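Local coordinates for protein acyl-CoA dehydrogenase (Slackia heliotrinireducens, PDB 4RM7) that belongs to the acyl-CoA dehydrogenase family, with helical N- and C-terminal domains around a beta-sheet middle domain, and assembles from four chains, at residues Q96-E101 / Y239-Y244; L100-S105 / G230-F235. All blocks are in the same frame, centred on the assembly; numbering follows the deposited sequence.

Contact 1. Residues Q96-E101 / Y239-Y244; sequences QLQILE and YSLLEY
The amide of Gln98 sits on one face of the Tyr244 ring. Its NE2 lies 3.3 Å above the plane of the Tyr244 ring, over the centre. The amide is tilted, its plane 56° from that of the ring, and the two side chains cross at about a right angle. It therefore meets the ring through its nitrogen rather than lying flat on it. At the ring edge, in plane, is the CA of Leu241. Tyr309 also meets the Tyr244 ring, from the same chain.

Gln98 gets there by an extended chain. CG stands anti to the backbone N (chi1 -167°), and the chain stays extended beyond CG, which brings NE2 over the Tyr244 ring. On the way it passes Leu241: Gln98 NE2 is 3.7 Å from Leu241 CD2, and Gln98 CG packs on the same methyl carbon. Leu241 thus gives the amide one apolar flank. Tyr68 also touches Gln98.

Leu241 CB and its CD1 branch meet Ile99 CG1, at 3.9 Å for CB. Further along, Ile99 CD1 reaches Leu242 CD2 at 4.1 Å. Leu242 starts out away from the partner helix, and its end bends back to make this touch. Ile99 also touches Leu126 of strand 124-127.

The segment axes come within 10.0 Å and run nearly antiparallel, at 161°. This is buried antiparallel helix packing. It joins the N-terminal and C-terminal helical regions of the acyl-CoA dehydrogenase fold, beside the sheet of the middle domain.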
ATOM      1  N   GLN A  96      27.952  21.438  -3.986  1.00 48.73           N
ATOM      2  CA  GLN A  96      28.344  22.532  -4.864  1.00 49.88           C
ATOM      3  C   GLN A  96      29.841  22.720  -4.820  1.00 51.63           C
ATOM      4  O   GLN A  96      30.462  23.088  -5.813  1.00 54.82           O
ATOM      5  CB  GLN A  96      27.652  23.831  -4.468  1.00 52.12           C
ATOM      6  CG  GLN A  96      26.255  23.976  -5.018  1.00 61.24           C
ATOM      7  CD  GLN A  96      25.731  25.385  -4.846  1.00 77.19           C
ATOM      8  OE1 GLN A  96      24.699  25.757  -5.419  1.00 84.32           O
ATOM      9  NE2 GLN A  96      26.442  26.184  -4.044  1.00 79.30           N
ATOM     10  N   LEU A  97      30.400  22.467  -3.648  1.00 57.44           N
ATOM     11  CA  LEU A  97      31.826  22.552  -3.432  1.00 62.07           C
ATOM     12  C   LEU A  97      32.521  21.477  -4.231  1.00 64.24           C
ATOM     13  O   LEU A  97      33.487  21.729  -4.949  1.00 71.50           O
ATOM     14  CB  LEU A  97      32.153  22.387  -1.953  1.00 61.45           C
ATOM     15  CG  LEU A  97      33.611  22.699  -1.634  1.00 66.46           C
ATOM     16  CD1 LEU A  97      33.975  24.071  -2.192  1.00 67.83           C
ATOM     17  CD2 LEU A  97      33.872  22.625  -0.139  1.00 62.29           C
ATOM     18  N   GLN A  98      32.004  20.270  -4.094  1.00 61.34           N
ATOM     19  CA  GLN A  98      32.565  19.106  -4.755  1.00 58.12           C
ATOM     20  C   GLN A  98      32.529  19.256  -6.273  1.00 58.78           C
ATOM     21  O   GLN A  98      33.533  19.028  -6.950  1.00 65.55           O
ATOM     22  CB  GLN A  98      31.809  17.864  -4.322  1.00 52.62           C
ATOM     23  CG  GLN A  98      32.481  16.580  -4.704  1.00 61.63           C
ATOM     24  CD  GLN A  98      31.899  15.407  -3.959  1.00 64.98           C
ATOM     25  OE1 GLN A  98      31.278  15.573  -2.904  1.00 67.36           O
ATOM     26  NE2 GLN A  98      32.075  14.210  -4.512  1.00 62.85           N
ATOM     27  N   ILE A  99      31.368  19.658  -6.789  1.00 55.22           N
ATOM     28  CA  ILE A  99      31.175  19.894  -8.215  1.00 53.53           C
ATOM     29  C   ILE A  99      32.095  20.986  -8.764  1.00 58.15           C
ATOM     30  O   ILE A  99      32.663  20.844  -9.851  1.00 64.83           O
ATOM     31  CB  ILE A  99      29.721  20.263  -8.504  1.00 47.58           C
ATOM     32  CG1 ILE A  99      28.844  19.024  -8.412  1.00 49.01           C
ATOM     33  CG2 ILE A  99      29.570  20.873  -9.876  1.00 41.77           C
ATOM     34  CD1 ILE A  99      27.382  19.339  -8.559  1.00 52.71           C
ATOM     35  N   LEU A 100      32.255  22.070  -8.017  1.00 55.94           N
ATOM     36  CA  LEU A 100      33.193  23.111  -8.427  1.00 57.34           C
ATOM     37  C   LEU A 100      34.619  22.574  -8.543  1.00 56.32           C
ATOM     38  O   LEU A 100      35.292  22.831  -9.540  1.00 59.41           O
ATOM     39  CB  LEU A 100      33.181  24.293  -7.456  1.00 53.87           C
ATOM     40  CG  LEU A 100      34.163  25.367  -7.927  1.00 51.55           C
ATOM     41  CD1 LEU A 100      33.689  25.903  -9.240  1.00 52.60           C
ATOM     42  CD2 LEU A 100      34.354  26.487  -6.926  1.00 53.52           C
ATOM     43  N   GLU A 101      35.075  21.836  -7.529  1.00 52.27           N
ATOM     44  CA  GLU A 101      36.433  21.289  -7.533  1.00 55.83           C
ATOM     45  C   GLU A 101      36.668  20.388  -8.733  1.00 60.63           C
ATOM     46  O   GLU A 101      37.714  20.459  -9.378  1.00 72.08           O
ATOM     47  CB  GLU A 101      36.719  20.507  -6.252  1.00 59.58           C
ATOM     48  CG  GLU A 101      36.954  21.372  -5.023  1.00 63.33           C
ATOM     49  CD  GLU A 101      37.169  20.559  -3.744  1.00 71.23           C
ATOM     50  OE1 GLU A 101      36.859  19.350  -3.717  1.00 71.11           O
ATOM     51  OE2 GLU A 101      37.653  21.139  -2.757  1.00 80.96           O
ATOM     52  N   TYR A 239      27.132  13.724 -13.998  1.00 63.23           N
ATOM     53  CA  TYR A 239      26.155  12.735 -13.589  1.00 58.67           C
ATOM     54  C   TYR A 239      26.617  11.918 -12.371  1.00 56.31           C
ATOM     55  O   TYR A 239      25.834  11.648 -11.454  1.00 61.73           O
ATOM     56  CB  TYR A 239      25.833  11.809 -14.763  1.00 69.66           C
ATOM     57  CG  TYR A 239      24.513  11.138 -14.561  1.00 85.17           C
ATOM     58  CD1 TYR A 239      23.337  11.781 -14.925  1.00 95.53           C
ATOM     59  CD2 TYR A 239      24.427   9.882 -13.946  1.00 88.15           C
ATOM     60  CE1 TYR A 239      22.108  11.185 -14.714  1.00103.02           C
ATOM     61  CE2 TYR A 239      23.200   9.275 -13.727  1.00 94.33           C
ATOM     62  CZ  TYR A 239      22.047   9.935 -14.120  1.00101.19           C
ATOM     63  OH  TYR A 239      20.823   9.363 -13.921  1.00103.82           O
ATOM     64  N   SER A 240      27.886  11.521 -12.359  1.00 54.97           N
ATOM     65  CA  SER A 240      28.448  10.866 -11.186  1.00 51.74           C
ATOM     66  C   SER A 240      28.340  11.754  -9.963  1.00 52.27           C
ATOM     67  O   SER A 240      27.940  11.294  -8.896  1.00 62.46           O
ATOM     68  CB  SER A 240      29.904  10.489 -11.415  1.00 51.46           C
ATOM     69  OG  SER A 240      29.987   9.530 -12.447  1.00 66.98           O
ATOM     70  N   LEU A 241      28.688  13.028 -10.113  1.00 44.52           N
ATOM     71  CA  LEU A 241      28.652  13.928  -8.971  1.00 47.79           C
ATOM     72  C   LEU A 241      27.241  14.092  -8.396  1.00 48.37           C
ATOM     73  O   LEU A 241      27.066  14.164  -7.176  1.00 46.96           O
ATOM     74  CB  LEU A 241      29.229  15.275  -9.358  1.00 57.14           C
ATOM     75  CG  LEU A 241      30.744  15.144  -9.439  1.00 65.88           C
ATOM     76  CD1 LEU A 241      31.322  16.260 -10.266  1.00 72.52           C
ATOM     77  CD2 LEU A 241      31.330  15.147  -8.043  1.00 61.94           C
ATOM     78  N   LEU A 242      26.239  14.117  -9.269  1.00 46.71           N
ATOM     79  CA  LEU A 242      24.863  14.271  -8.833  1.00 48.06           C
ATOM     80  C   LEU A 242      24.365  13.051  -8.039  1.00 52.07           C
ATOM     81  O   LEU A 242      23.417  13.158  -7.272  1.00 55.50           O
ATOM     82  CB  LEU A 242      23.956  14.525 -10.032  1.00 52.10           C
ATOM     83  CG  LEU A 242      24.331  15.768 -10.832  1.00 56.82           C
ATOM     84  CD1 LEU A 242      23.407  15.939 -12.015  1.00 63.10           C
ATOM     85  CD2 LEU A 242      24.286  16.982  -9.934  1.00 55.53           C
ATOM     86  N   GLU A 243      25.000  11.896  -8.197  1.00 49.89           N
ATOM     87  CA  GLU A 243      24.642  10.775  -7.343  1.00 47.60           C
ATOM     88  C   GLU A 243      24.967  11.059  -5.866  1.00 55.06           C
ATOM     89  O   GLU A 243      24.182  10.725  -4.982  1.00 55.73           O
ATOM     90  CB  GLU A 243      25.326   9.507  -7.821  1.00 49.15           C
ATOM     91  CG  GLU A 243      24.767   9.036  -9.162  1.00 57.09           C
ATOM     92  CD  GLU A 243      25.331   7.700  -9.607  1.00 73.66           C
ATOM     93  OE1 GLU A 243      25.282   6.738  -8.810  1.00 72.48           O
ATOM     94  OE2 GLU A 243      25.814   7.611 -10.761  1.00 85.04           O
ATOM     95  N   TYR A 244      26.099  11.694  -5.591  1.00 57.98           N
ATOM     96  CA  TYR A 244      26.363  12.152  -4.234  1.00 56.59           C
ATOM     97  C   TYR A 244      25.194  12.989  -3.729  1.00 56.30           C
ATOM     98  O   TYR A 244      24.786  12.872  -2.577  1.00 63.50           O
ATOM     99  CB  TYR A 244      27.651  12.973  -4.167  1.00 57.73           C
ATOM    100  CG  TYR A 244      28.897  12.186  -4.460  1.00 61.50           C
ATOM    101  CD1 TYR A 244      29.466  11.383  -3.497  1.00 58.59           C
ATOM    102  CD2 TYR A 244      29.498  12.240  -5.708  1.00 66.26           C
ATOM    103  CE1 TYR A 244      30.604  10.648  -3.764  1.00 60.44           C
ATOM    104  CE2 TYR A 244      30.643  11.510  -5.989  1.00 67.12           C
ATOM    105  CZ  TYR A 244      31.195  10.721  -5.011  1.00 66.10           C
ATOM    106  OH  TYR A 244      32.336   9.996  -5.268  1.00 66.71           O
TER

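Contact 2. Residues L100-S105 / G230-F235; sequences LEAFAS and GSSKGF
Ala102 O and Ser232 form the tight polar part of this contact. The carbonyl oxygen of Ala102 accepts two hydrogen bonds from the one serine. Ser232 N donates at 3.2 Å to Ala102 O, approaching nearly in line with the carbonyl bond. Ser232 OG donates at 2.7 Å to Ala102 O, from above the carbonyl plane. The hydroxyl sits anti to its own carbonyl carbon (chi1 -46°), which keeps it beside the backbone N and lets both donors grip one oxygen. Next to this pair, Gly230, which has no side chain, lies against the backbone of Phe103 and Ala104. The CA of Gly230 makes a CA-H...O contact with Phe103 O.

Segment 100-105 is the last turn of helix 90-103 and the two residues after it. Segment 230-235 is the loop leading into the start of helix 234-270. In the acyl-CoA dehydrogenase fold they bring the end of an N-terminal domain helix to the approach of a long C-terminal domain helix.

Phe103 supplies the aromatic part. Its CB starts away from the partner, but the ring comes back to lie beside Ser232 and Gly234. Ser232 CB lies 4.3 Å above the plane of the Phe103 ring, over its centre. Backbone oxygens also approach the ring: Phe103 CD1 is 3.6 Å from Ser232 O, and Gly234 O stands at the edge, in plane. Phe187, Leu228 and Leu241 also touch Phe103.

The other side faces solvent. Ser231 and Lys233 are exposed, and the CB of Lys233 is directed away from 100-105. Ser105 barely touches this partner: its hydroxyl instead caps the next helix, at Gln108 N.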
ATOM      1  N   LEU A 100      32.255  22.070  -8.017  1.00 55.94           N
ATOM      2  CA  LEU A 100      33.193  23.111  -8.427  1.00 57.34           C
ATOM      3  C   LEU A 100      34.619  22.574  -8.543  1.00 56.32           C
ATOM      4  O   LEU A 100      35.292  22.831  -9.540  1.00 59.41           O
ATOM      5  CB  LEU A 100      33.181  24.293  -7.456  1.00 53.87           C
ATOM      6  CG  LEU A 100      34.163  25.367  -7.927  1.00 51.55           C
ATOM      7  CD1 LEU A 100      33.689  25.903  -9.240  1.00 52.60           C
ATOM      8  CD2 LEU A 100      34.354  26.487  -6.926  1.00 53.52           C
ATOM      9  N   GLU A 101      35.075  21.836  -7.529  1.00 52.27           N
ATOM     10  CA  GLU A 101      36.433  21.289  -7.533  1.00 55.83           C
ATOM     11  C   GLU A 101      36.668  20.388  -8.733  1.00 60.63           C
ATOM     12  O   GLU A 101      37.714  20.459  -9.378  1.00 72.08           O
ATOM     13  CB  GLU A 101      36.719  20.507  -6.252  1.00 59.58           C
ATOM     14  CG  GLU A 101      36.954  21.372  -5.023  1.00 63.33           C
ATOM     15  CD  GLU A 101      37.169  20.559  -3.744  1.00 71.23           C
ATOM     16  OE1 GLU A 101      36.859  19.350  -3.717  1.00 71.11           O
ATOM     17  OE2 GLU A 101      37.653  21.139  -2.757  1.00 80.96           O
ATOM     18  N   ALA A 102      35.681  19.556  -9.035  1.00 56.51           N
ATOM     19  CA  ALA A 102      35.779  18.596 -10.132  1.00 52.82           C
ATOM     20  C   ALA A 102      35.991  19.260 -11.487  1.00 61.30           C
ATOM     21  O   ALA A 102      36.760  18.755 -12.299  1.00 80.71           O
ATOM     22  CB  ALA A 102      34.525  17.714 -10.172  1.00 46.09           C
ATOM     23  N   PHE A 103      35.335  20.392 -11.735  1.00 57.94           N
ATOM     24  CA  PHE A 103      35.322  20.948 -13.094  1.00 56.68           C
ATOM     25  C   PHE A 103      36.220  22.162 -13.307  1.00 62.19           C
ATOM     26  O   PHE A 103      36.391  22.623 -14.442  1.00 65.01           O
ATOM     27  CB  PHE A 103      33.895  21.310 -13.495  1.00 50.65           C
ATOM     28  CG  PHE A 103      33.070  20.130 -13.871  1.00 59.76           C
ATOM     29  CD1 PHE A 103      33.081  19.650 -15.173  1.00 66.18           C
ATOM     30  CD2 PHE A 103      32.296  19.485 -12.931  1.00 57.82           C
ATOM     31  CE1 PHE A 103      32.324  18.554 -15.531  1.00 57.83           C
ATOM     32  CE2 PHE A 103      31.541  18.385 -13.284  1.00 56.76           C
ATOM     33  CZ  PHE A 103      31.556  17.922 -14.585  1.00 57.95           C
ATOM     34  N   ALA A 104      36.800  22.679 -12.230  1.00 64.77           N
ATOM     35  CA  ALA A 104      37.623  23.875 -12.345  1.00 61.13           C
ATOM     36  C   ALA A 104      39.022  23.656 -11.793  1.00 72.25           C
ATOM     37  O   ALA A 104      39.219  22.845 -10.888  1.00 82.09           O
ATOM     38  CB  ALA A 104      36.958  25.040 -11.634  1.00 56.21           C
ATOM     39  N   SER A 105      39.983  24.401 -12.335  1.00 71.37           N
ATOM     40  CA  SER A 105      41.364  24.347 -11.878  1.00 68.10           C
ATOM     41  C   SER A 105      41.490  24.784 -10.437  1.00 69.94           C
ATOM     42  O   SER A 105      40.610  25.449  -9.900  1.00 70.66           O
ATOM     43  CB  SER A 105      42.251  25.234 -12.745  1.00 71.26           C
ATOM     44  OG  SER A 105      41.920  26.598 -12.570  1.00 70.25           O
ATOM     45  N   GLY A 230      38.892  22.379 -16.201  1.00107.79           N
ATOM     46  CA  GLY A 230      39.196  21.420 -15.153  1.00111.47           C
ATOM     47  C   GLY A 230      39.622  20.042 -15.611  1.00117.27           C
ATOM     48  O   GLY A 230      39.654  19.750 -16.811  1.00121.81           O
ATOM     49  N   SER A 231      39.956  19.194 -14.640  1.00118.50           N
ATOM     50  CA  SER A 231      40.330  17.807 -14.905  1.00120.20           C
ATOM     51  C   SER A 231      39.134  17.019 -15.443  1.00118.24           C
ATOM     52  O   SER A 231      39.251  16.291 -16.432  1.00126.33           O
ATOM     53  CB  SER A 231      40.875  17.147 -13.634  1.00120.63           C
ATOM     54  OG  SER A 231      39.932  17.216 -12.577  1.00119.23           O
ATOM     55  N   SER A 232      37.984  17.186 -14.795  1.00108.56           N
ATOM     56  CA  SER A 232      36.766  16.473 -15.169  1.00107.35           C
ATOM     57  C   SER A 232      36.062  17.090 -16.380  1.00105.43           C
ATOM     58  O   SER A 232      36.079  18.314 -16.581  1.00105.22           O
ATOM     59  CB  SER A 232      35.804  16.432 -13.983  1.00105.48           C
ATOM     60  OG  SER A 232      36.485  16.070 -12.795  1.00111.77           O
ATOM     61  N   LYS A 233      35.426  16.237 -17.177  1.00101.18           N
ATOM     62  CA  LYS A 233      34.782  16.683 -18.406  1.00100.12           C
ATOM     63  C   LYS A 233      33.524  15.880 -18.733  1.00 96.28           C
ATOM     64  O   LYS A 233      33.466  14.662 -18.512  1.00 95.52           O
ATOM     65  CB  LYS A 233      35.776  16.614 -19.583  1.00102.08           C
ATOM     66  CG  LYS A 233      36.745  17.787 -19.634  1.00 98.54           C
ATOM     67  CD  LYS A 233      37.918  17.497 -20.523  1.00109.00           C
ATOM     68  CE  LYS A 233      38.972  18.590 -20.430  1.00114.20           C
ATOM     69  NZ  LYS A 233      40.113  18.335 -21.369  1.00124.85           N
ATOM     70  N   GLY A 234      32.517  16.581 -19.252  1.00 74.24           N
ATOM     71  CA  GLY A 234      31.363  15.946 -19.863  1.00 71.81           C
ATOM     72  C   GLY A 234      30.269  15.625 -18.887  1.00 70.36           C
ATOM     73  O   GLY A 234      30.480  15.686 -17.678  1.00 78.97           O
ATOM     74  N   PHE A 235      29.100  15.274 -19.419  1.00 72.31           N
ATOM     75  CA  PHE A 235      27.938  14.944 -18.603  1.00 76.24           C
ATOM     76  C   PHE A 235      28.255  13.779 -17.690  1.00 76.15           C
ATOM     77  O   PHE A 235      27.828  13.755 -16.535  1.00 83.63           O
ATOM     78  CB  PHE A 235      26.725  14.589 -19.465  1.00 83.79           C
ATOM     79  CG  PHE A 235      26.605  15.396 -20.716  1.00101.16           C
ATOM     80  CD1 PHE A 235      25.698  16.440 -20.797  1.00109.92           C
ATOM     81  CD2 PHE A 235      27.386  15.094 -21.833  1.00107.05           C
ATOM     82  CE1 PHE A 235      25.584  17.180 -21.966  1.00115.75           C
ATOM     83  CE2 PHE A 235      27.283  15.828 -22.995  1.00108.04           C
ATOM     84  CZ  PHE A 235      26.380  16.868 -23.061  1.00112.56           C
TER

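Overall arrangement
Contacts 1 and 2 join the same two helices, 90-103 and 234-270, and their centres are about 9 Å apart. Contact 1 is the deeper, about 11 Å from the centre of the chain against about 20 Å for contact 2. It pairs helix with helix through side chains: leucine, isoleucine and an amide over a ring. Contact 2 is partly buried and lies where one helix ends and the other begins. Its chemistry is largely that of the backbone, with a carbonyl taking serine donors. The two meet at Leu241, whose CD1 is 3.5 Å from Ala102 CB and 3.7 Å from Phe103 CE2, making the packing continuous.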